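Local coordinates for protein nucleoporin NUP170 (Chaetomium thermophilum, PDB 5HAX) that is a structural nucleoporin of the nuclear pore complex, and probably helps build its inner ring through a beta-propeller and a helical domain, at residues Y107-P121 and H133-L146. Numbering follows the deposited sequence.
Sequences YEEATHTITAVALVP and HVLVVATTSEIILL
Strands 114-120 and 133-139 run antiparallel at 160°, paired from Val120-Val134 to Ala116-Ala138, where a classic beta bulge shifts the register by one: Thr115 and Ala116 both face Ala138, whose O takes a bond from Thr115 N (2.8 Å) and a weak one from Ala116 N. Beyond the bulge Thr140 N donates to Thr113 O. On one face two small residues sit in register, Ala116 CB 4.1 Å from Ala138 CB, and Val120 CG2 reaches diagonally to Val136 CG2; the short side chains of Ala116, Ala118 and Ala138 let Ile179 of strand 178-181 pack on this face beside Val136. On the other face, Val117 CG1 meets Leu135 CD1, and Ile114 rests against Val137 CG1. Leu119 sets CD2 over a face of the His133 ring, 4.1 Å from its centroid, a CH-pi contact, while the imidazole NE2 is hydrogen-bonded to Glu80. Tyr107, at the end of strand 105-107 of the preceding blade, offers one ring face to Leu146 CD1, 3.8 Å from its centroid, and Ile144 CG2 touches the phenol OH. Thr139 suits the tight turn because its OG1, held between backbone N and carbonyl carbon (chi1 73°), accepts from both Ser141 N (3.1 Å) and Glu142 N, an ST turn extended to an ST motif, while CG2 packs on Ala110 CB. A valine in its place would probably leave those two amides without their shared acceptor and let the turn shift. A water bridges Thr139 O and Thr115 OG1, itself hydrogen-bonded to Val176 O. Strands 114-120, 133-139 and 142-151 are consecutive members of a four-stranded antiparallel meander, one blade of a beta-propeller, as expected of the Nup133 N-terminal-like family.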
ATOM      1  N   TYR A 107      -1.123  31.074   3.849  1.00 54.62           N
ATOM      2  CA  TYR A 107      -0.710  31.605   2.553  1.00 51.38           C
ATOM      3  C   TYR A 107      -1.892  32.364   1.969  1.00 61.16           C
ATOM      4  O   TYR A 107      -2.906  31.754   1.610  1.00 51.92           O
ATOM      5  CB  TYR A 107      -0.252  30.497   1.606  1.00 52.19           C
ATOM      6  CG  TYR A 107      -0.006  30.985   0.198  1.00 56.94           C
ATOM      7  CD1 TYR A 107      -0.972  30.836  -0.788  1.00 64.51           C
ATOM      8  CD2 TYR A 107       1.187  31.608  -0.143  1.00 56.76           C
ATOM      9  CE1 TYR A 107      -0.752  31.286  -2.077  1.00 64.57           C
ATOM     10  CE2 TYR A 107       1.415  32.062  -1.428  1.00 61.69           C
ATOM     11  CZ  TYR A 107       0.442  31.896  -2.391  1.00 65.61           C
ATOM     12  OH  TYR A 107       0.661  32.346  -3.674  1.00 67.81           O
ATOM     13  N   GLU A 108      -1.758  33.690   1.866  1.00 62.20           N
ATOM     14  CA  GLU A 108      -2.867  34.559   1.492  1.00 57.72           C
ATOM     15  C   GLU A 108      -2.493  35.507   0.357  1.00 60.34           C
ATOM     16  O   GLU A 108      -3.146  36.540   0.182  1.00 68.19           O
ATOM     17  CB  GLU A 108      -3.350  35.347   2.711  1.00 60.96           C
ATOM     18  CG  GLU A 108      -3.413  34.504   3.979  1.00 67.89           C
ATOM     19  CD  GLU A 108      -4.096  35.212   5.134  1.00 82.97           C
ATOM     20  OE1 GLU A 108      -4.969  36.068   4.882  1.00 79.90           O
ATOM     21  OE2 GLU A 108      -3.757  34.908   6.298  1.00 88.02           O
ATOM     22  N   GLU A 109      -1.462  35.174  -0.423  1.00 59.36           N
ATOM     23  CA  GLU A 109      -1.086  36.016  -1.552  1.00 64.34           C
ATOM     24  C   GLU A 109      -2.167  36.032  -2.623  1.00 72.11           C
ATOM     25  O   GLU A 109      -2.319  37.032  -3.333  1.00 72.66           O
ATOM     26  CB  GLU A 109       0.231  35.533  -2.162  1.00 66.90           C
ATOM     27  CG  GLU A 109       1.396  35.462  -1.188  1.00 79.21           C
ATOM     28  CD  GLU A 109       1.665  36.786  -0.503  1.00 87.02           C
ATOM     29  OE1 GLU A 109       1.447  36.876   0.724  1.00 85.37           O
ATOM     30  OE2 GLU A 109       2.095  37.736  -1.191  1.00101.69           O
ATOM     31  N   ALA A 110      -2.916  34.939  -2.757  1.00 69.85           N
ATOM     32  CA  ALA A 110      -3.891  34.818  -3.831  1.00 69.87           C
ATOM     33  C   ALA A 110      -4.920  35.939  -3.765  1.00 58.94           C
ATOM     34  O   ALA A 110      -5.316  36.396  -2.688  1.00 58.32           O
ATOM     35  CB  ALA A 110      -4.595  33.463  -3.765  1.00 65.09           C
ATOM     36  N   THR A 111      -5.359  36.370  -4.945  1.00 56.01           N
ATOM     37  CA  THR A 111      -6.299  37.474  -5.082  1.00 69.17           C
ATOM     38  C   THR A 111      -7.736  37.018  -5.286  1.00 65.65           C
ATOM     39  O   THR A 111      -8.660  37.756  -4.930  1.00 61.28           O
ATOM     40  CB  THR A 111      -5.884  38.379  -6.253  1.00 73.19           C
ATOM     41  OG1 THR A 111      -6.924  39.326  -6.523  1.00 93.23           O
ATOM     42  CG2 THR A 111      -5.600  37.564  -7.518  1.00 64.46           C
ATOM     43  N   HIS A 112      -7.948  35.820  -5.828  1.00 58.66           N
ATOM     44  CA  HIS A 112      -9.278  35.307  -6.124  1.00 55.14           C
ATOM     45  C   HIS A 112      -9.516  33.980  -5.409  1.00 53.48           C
ATOM     46  O   HIS A 112      -8.603  33.374  -4.841  1.00 51.80           O
ATOM     47  CB  HIS A 112      -9.470  35.141  -7.637  1.00 53.02           C
ATOM     48  CG  HIS A 112      -9.587  36.440  -8.374  1.00 58.84           C
ATOM     49  ND1 HIS A 112      -8.522  37.031  -9.017  1.00 62.66           N
ATOM     50  CD2 HIS A 112     -10.644  37.266  -8.562  1.00 57.51           C
ATOM     51  CE1 HIS A 112      -8.917  38.162  -9.574  1.00 63.70           C
ATOM     52  NE2 HIS A 112     -10.201  38.328  -9.313  1.00 61.21           N
ATOM     53  N   THR A 113     -10.775  33.539  -5.449  1.00 50.22           N
ATOM     54  CA  THR A 113     -11.199  32.350  -4.718  1.00 47.36           C
ATOM     55  C   THR A 113     -10.399  31.124  -5.142  1.00 48.53           C
ATOM     56  O   THR A 113     -10.236  30.856  -6.335  1.00 42.66           O
ATOM     57  CB  THR A 113     -12.692  32.102  -4.953  1.00 52.34           C
ATOM     58  OG1 THR A 113     -13.432  33.289  -4.643  1.00 49.36           O
ATOM     59  CG2 THR A 113     -13.196  30.945  -4.095  1.00 49.39           C
ATOM     60  N   ILE A 114      -9.914  30.373  -4.157  1.00 44.79           N
ATOM     61  CA  ILE A 114      -9.218  29.116  -4.416  1.00 37.97           C
ATOM     62  C   ILE A 114     -10.250  28.036  -4.712  1.00 36.78           C
ATOM     63  O   ILE A 114     -11.212  27.857  -3.957  1.00 36.82           O
ATOM     64  CB  ILE A 114      -8.335  28.727  -3.218  1.00 46.21           C
ATOM     65  CG1 ILE A 114      -7.174  29.714  -3.075  1.00 50.49           C
ATOM     66  CG2 ILE A 114      -7.791  27.306  -3.381  1.00 39.33           C
ATOM     67  CD1 ILE A 114      -6.433  29.599  -1.759  1.00 48.34           C
ATOM     68  N   THR A 115     -10.038  27.299  -5.805  1.00 39.61           N
ATOM     69  CA  THR A 115     -10.949  26.244  -6.227  1.00 41.96           C
ATOM     70  C   THR A 115     -10.341  24.849  -6.171  1.00 38.39           C
ATOM     71  O   THR A 115     -11.089  23.868  -6.221  1.00 41.41           O
ATOM     72  CB  THR A 115     -11.443  26.511  -7.658  1.00 39.34           C
ATOM     73  OG1 THR A 115     -10.324  26.665  -8.537  1.00 38.28           O
ATOM     74  CG2 THR A 115     -12.300  27.775  -7.702  1.00 42.75           C
ATOM     75  N   ALA A 116      -9.020  24.734  -6.067  1.00 38.37           N
ATOM     76  CA  ALA A 116      -8.373  23.433  -5.969  1.00 41.94           C
ATOM     77  C   ALA A 116      -6.961  23.619  -5.438  1.00 44.73           C
ATOM     78  O   ALA A 116      -6.320  24.644  -5.689  1.00 40.25           O
ATOM     79  CB  ALA A 116      -8.341  22.717  -7.325  1.00 40.56           C
ATOM     80  N   VAL A 117      -6.491  22.615  -4.700  1.00 43.81           N
ATOM     81  CA  VAL A 117      -5.142  22.590  -4.140  1.00 47.61           C
ATOM     82  C   VAL A 117      -4.633  21.155  -4.201  1.00 45.43           C
ATOM     83  O   VAL A 117      -5.391  20.210  -3.964  1.00 42.47           O
ATOM     84  CB  VAL A 117      -5.115  23.115  -2.686  1.00 43.95           C
ATOM     85  CG1 VAL A 117      -3.704  23.045  -2.112  1.00 47.00           C
ATOM     86  CG2 VAL A 117      -5.652  24.538  -2.616  1.00 41.41           C
ATOM     87  N   ALA A 118      -3.345  20.990  -4.509  1.00 39.48           N
ATOM     88  CA  ALA A 118      -2.758  19.660  -4.591  1.00 41.08           C
ATOM     89  C   ALA A 118      -1.262  19.729  -4.320  1.00 44.30           C
ATOM     90  O   ALA A 118      -0.617  20.761  -4.519  1.00 41.60           O
ATOM     91  CB  ALA A 118      -3.014  19.017  -5.957  1.00 43.76           C
ATOM     92  N   LEU A 119      -0.720  18.599  -3.869  1.00 44.30           N
ATOM     93  CA  LEU A 119       0.701  18.435  -3.584  1.00 41.59           C
ATOM     94  C   LEU A 119       1.249  17.362  -4.514  1.00 43.37           C
ATOM     95  O   LEU A 119       0.844  16.198  -4.424  1.00 47.12           O
ATOM     96  CB  LEU A 119       0.916  18.045  -2.119  1.00 43.42           C
ATOM     97  CG  LEU A 119       2.360  17.993  -1.618  1.00 53.21           C
ATOM     98  CD1 LEU A 119       2.944  19.394  -1.545  1.00 47.44           C
ATOM     99  CD2 LEU A 119       2.427  17.304  -0.262  1.00 46.60           C
ATOM    100  N   VAL A 120       2.168  17.748  -5.396  1.00 40.04           N
ATOM    101  CA  VAL A 120       2.656  16.851  -6.443  1.00 44.23           C
ATOM    102  C   VAL A 120       4.174  16.770  -6.363  1.00 48.35           C
ATOM    103  O   VAL A 120       4.824  17.603  -5.714  1.00 40.72           O
ATOM    104  CB  VAL A 120       2.214  17.321  -7.848  1.00 44.37           C
ATOM    105  CG1 VAL A 120       0.690  17.316  -7.957  1.00 39.08           C
ATOM    106  CG2 VAL A 120       2.779  18.706  -8.152  1.00 43.43           C
ATOM    107  N   PRO A 121       4.771  15.769  -7.009  1.00 44.70           N
ATOM    108  CA  PRO A 121       6.236  15.707  -7.097  1.00 49.94           C
ATOM    109  C   PRO A 121       6.781  16.825  -7.967  1.00 56.18           C
ATOM    110  O   PRO A 121       6.060  17.370  -8.817  1.00 49.83           O
ATOM    111  CB  PRO A 121       6.499  14.331  -7.732  1.00 50.70           C
ATOM    112  CG  PRO A 121       5.262  13.546  -7.484  1.00 52.13           C
ATOM    113  CD  PRO A 121       4.141  14.539  -7.517  1.00 45.36           C
ATOM    114  N   HIS A 133       8.434  18.606  -2.872  1.00 50.97           N
ATOM    115  CA  HIS A 133       7.131  18.618  -3.521  1.00 48.45           C
ATOM    116  C   HIS A 133       6.899  19.975  -4.169  1.00 48.44           C
ATOM    117  O   HIS A 133       7.650  20.930  -3.957  1.00 48.13           O
ATOM    118  CB  HIS A 133       5.999  18.328  -2.527  1.00 45.19           C
ATOM    119  CG  HIS A 133       6.088  16.986  -1.869  1.00 51.97           C
ATOM    120  ND1 HIS A 133       6.771  16.780  -0.691  1.00 54.96           N
ATOM    121  CD2 HIS A 133       5.565  15.787  -2.217  1.00 54.49           C
ATOM    122  CE1 HIS A 133       6.672  15.508  -0.345  1.00 54.76           C
ATOM    123  NE2 HIS A 133       5.945  14.884  -1.254  1.00 58.84           N
ATOM    124  N   VAL A 134       5.838  20.045  -4.968  1.00 44.87           N
ATOM    125  CA  VAL A 134       5.322  21.297  -5.509  1.00 41.99           C
ATOM    126  C   VAL A 134       3.877  21.434  -5.056  1.00 44.07           C
ATOM    127  O   VAL A 134       3.095  20.481  -5.160  1.00 42.05           O
ATOM    128  CB  VAL A 134       5.419  21.346  -7.046  1.00 46.48           C
ATOM    129  CG1 VAL A 134       4.699  22.582  -7.595  1.00 41.54           C
ATOM    130  CG2 VAL A 134       6.872  21.342  -7.483  1.00 46.19           C
ATOM    131  N   LEU A 135       3.531  22.615  -4.554  1.00 41.79           N
ATOM    132  CA  LEU A 135       2.172  22.929  -4.137  1.00 51.07           C
ATOM    133  C   LEU A 135       1.487  23.694  -5.263  1.00 45.93           C
ATOM    134  O   LEU A 135       1.930  24.787  -5.632  1.00 48.20           O
ATOM    135  CB  LEU A 135       2.184  23.749  -2.848  1.00 44.00           C
ATOM    136  CG  LEU A 135       0.830  24.141  -2.254  1.00 48.66           C
ATOM    137  CD1 LEU A 135       0.081  22.922  -1.746  1.00 45.18           C
ATOM    138  CD2 LEU A 135       1.027  25.149  -1.136  1.00 52.98           C
ATOM    139  N   VAL A 136       0.422  23.115  -5.813  1.00 47.12           N
ATOM    140  CA  VAL A 136      -0.350  23.734  -6.887  1.00 39.51           C
ATOM    141  C   VAL A 136      -1.605  24.337  -6.271  1.00 45.47           C
ATOM    142  O   VAL A 136      -2.385  23.630  -5.622  1.00 44.84           O
ATOM    143  CB  VAL A 136      -0.713  22.717  -7.981  1.00 45.12           C
ATOM    144  CG1 VAL A 136      -1.361  23.427  -9.164  1.00 48.06           C
ATOM    145  CG2 VAL A 136       0.514  21.940  -8.427  1.00 45.03           C
ATOM    146  N   VAL A 137      -1.803  25.637  -6.478  1.00 44.90           N
ATOM    147  CA  VAL A 137      -2.951  26.368  -5.949  1.00 46.54           C
ATOM    148  C   VAL A 137      -3.695  26.965  -7.136  1.00 50.71           C
ATOM    149  O   VAL A 137      -3.170  27.848  -7.826  1.00 50.05           O
ATOM    150  CB  VAL A 137      -2.532  27.462  -4.958  1.00 47.00           C
ATOM    151  CG1 VAL A 137      -3.753  28.222  -4.454  1.00 42.41           C
ATOM    152  CG2 VAL A 137      -1.757  26.859  -3.794  1.00 41.90           C
ATOM    153  N   ALA A 138      -4.920  26.497  -7.364  1.00 47.49           N
ATOM    154  CA  ALA A 138      -5.753  26.969  -8.463  1.00 40.76           C
ATOM    155  C   ALA A 138      -6.835  27.898  -7.929  1.00 40.60           C
ATOM    156  O   ALA A 138      -7.538  27.555  -6.972  1.00 42.80           O
ATOM    157  CB  ALA A 138      -6.388  25.793  -9.205  1.00 42.52           C
ATOM    158  N   THR A 139      -6.963  29.069  -8.548  1.00 41.04           N
ATOM    159  CA  THR A 139      -8.023  30.021  -8.244  1.00 44.49           C
ATOM    160  C   THR A 139      -8.901  30.208  -9.479  1.00 42.04           C
ATOM    161  O   THR A 139      -8.677  29.599 -10.528  1.00 45.25           O
ATOM    162  CB  THR A 139      -7.453  31.370  -7.790  1.00 49.31           C
ATOM    163  OG1 THR A 139      -6.886  32.060  -8.912  1.00 50.93           O
ATOM    164  CG2 THR A 139      -6.391  31.180  -6.713  1.00 47.43           C
ATOM    165  N   THR A 140      -9.910  31.071  -9.348  1.00 44.87           N
ATOM    166  CA  THR A 140     -10.770  31.387 -10.482  1.00 50.54           C
ATOM    167  C   THR A 140     -10.067  32.244 -11.525  1.00 52.88           C
ATOM    168  O   THR A 140     -10.635  32.465 -12.600  1.00 53.87           O
ATOM    169  CB  THR A 140     -12.037  32.103 -10.007  1.00 50.10           C
ATOM    170  OG1 THR A 140     -11.682  33.271  -9.259  1.00 47.08           O
ATOM    171  CG2 THR A 140     -12.878  31.184  -9.134  1.00 49.96           C
ATOM    172  N   SER A 141      -8.853  32.716 -11.240  1.00 51.33           N
ATOM    173  CA  SER A 141      -8.109  33.590 -12.138  1.00 54.95           C
ATOM    174  C   SER A 141      -6.779  33.015 -12.604  1.00 55.63           C
ATOM    175  O   SER A 141      -6.323  33.374 -13.692  1.00 56.05           O
ATOM    176  CB  SER A 141      -7.848  34.943 -11.455  1.00 60.00           C
ATOM    177  OG  SER A 141      -7.217  35.852 -12.338  1.00 77.53           O
ATOM    178  N   GLU A 142      -6.146  32.134 -11.830  1.00 54.60           N
ATOM    179  CA  GLU A 142      -4.814  31.656 -12.178  1.00 57.14           C
ATOM    180  C   GLU A 142      -4.499  30.389 -11.394  1.00 50.70           C
ATOM    181  O   GLU A 142      -5.187  30.036 -10.434  1.00 49.46           O
ATOM    182  CB  GLU A 142      -3.761  32.733 -11.897  1.00 62.28           C
ATOM    183  CG  GLU A 142      -3.720  33.165 -10.437  1.00 60.88           C
ATOM    184  CD  GLU A 142      -2.860  34.392 -10.209  1.00 83.86           C
ATOM    185  OE1 GLU A 142      -2.935  34.970  -9.103  1.00 81.06           O
ATOM    186  OE2 GLU A 142      -2.112  34.778 -11.131  1.00 87.23           O
ATOM    187  N   ILE A 143      -3.436  29.707 -11.828  1.00 48.85           N
ATOM    188  CA  ILE A 143      -2.836  28.596 -11.097  1.00 55.54           C
ATOM    189  C   ILE A 143      -1.448  29.031 -10.647  1.00 51.01           C
ATOM    190  O   ILE A 143      -0.696  29.637 -11.419  1.00 56.61           O
ATOM    191  CB  ILE A 143      -2.748  27.310 -11.943  1.00 56.87           C
ATOM    192  CG1 ILE A 143      -4.143  26.849 -12.381  1.00 58.51           C
ATOM    193  CG2 ILE A 143      -2.064  26.203 -11.148  1.00 64.21           C
ATOM    194  CD1 ILE A 143      -4.619  27.467 -13.679  1.00 60.43           C
ATOM    195  N   ILE A 144      -1.105  28.698  -9.405  1.00 52.31           N
ATOM    196  CA  ILE A 144       0.121  29.160  -8.762  1.00 50.12           C
ATOM    197  C   ILE A 144       0.908  27.943  -8.294  1.00 55.07           C
ATOM    198  O   ILE A 144       0.342  27.034  -7.675  1.00 55.40           O
ATOM    199  CB  ILE A 144      -0.190  30.095  -7.578  1.00 55.27           C
ATOM    200  CG1 ILE A 144      -1.058  31.270  -8.046  1.00 60.45           C
ATOM    201  CG2 ILE A 144       1.100  30.603  -6.943  1.00 57.85           C
ATOM    202  CD1 ILE A 144      -1.741  32.013  -6.920  1.00 61.85           C
ATOM    203  N   LEU A 145       2.205  27.930  -8.590  1.00 52.32           N
ATOM    204  CA  LEU A 145       3.110  26.881  -8.139  1.00 53.86           C
ATOM    205  C   LEU A 145       3.977  27.410  -7.005  1.00 54.93           C
ATOM    206  O   LEU A 145       4.542  28.504  -7.110  1.00 54.24           O
ATOM    207  CB  LEU A 145       3.999  26.390  -9.281  1.00 49.07           C
ATOM    208  CG  LEU A 145       3.299  25.916 -10.554  1.00 60.12           C
ATOM    209  CD1 LEU A 145       4.335  25.445 -11.563  1.00 47.23           C
ATOM    210  CD2 LEU A 145       2.296  24.813 -10.248  1.00 52.98           C
ATOM    211  N   LEU A 146       4.082  26.631  -5.929  1.00 55.96           N
ATOM    212  CA  LEU A 146       4.951  26.950  -4.807  1.00 58.30           C
ATOM    213  C   LEU A 146       5.863  25.768  -4.523  1.00 59.45           C
ATOM    214  O   LEU A 146       5.422  24.615  -4.523  1.00 50.38           O
ATOM    215  CB  LEU A 146       4.150  27.290  -3.545  1.00 51.90           C
ATOM    216  CG  LEU A 146       3.282  28.547  -3.586  1.00 53.83           C
ATOM    217  CD1 LEU A 146       2.554  28.725  -2.263  1.00 59.35           C
ATOM    218  CD2 LEU A 146       4.116  29.776  -3.903  1.00 64.97           C
TER
HETATM  219  O   HOH W   1     -10.697  27.436 -10.994  1.00 42.05           O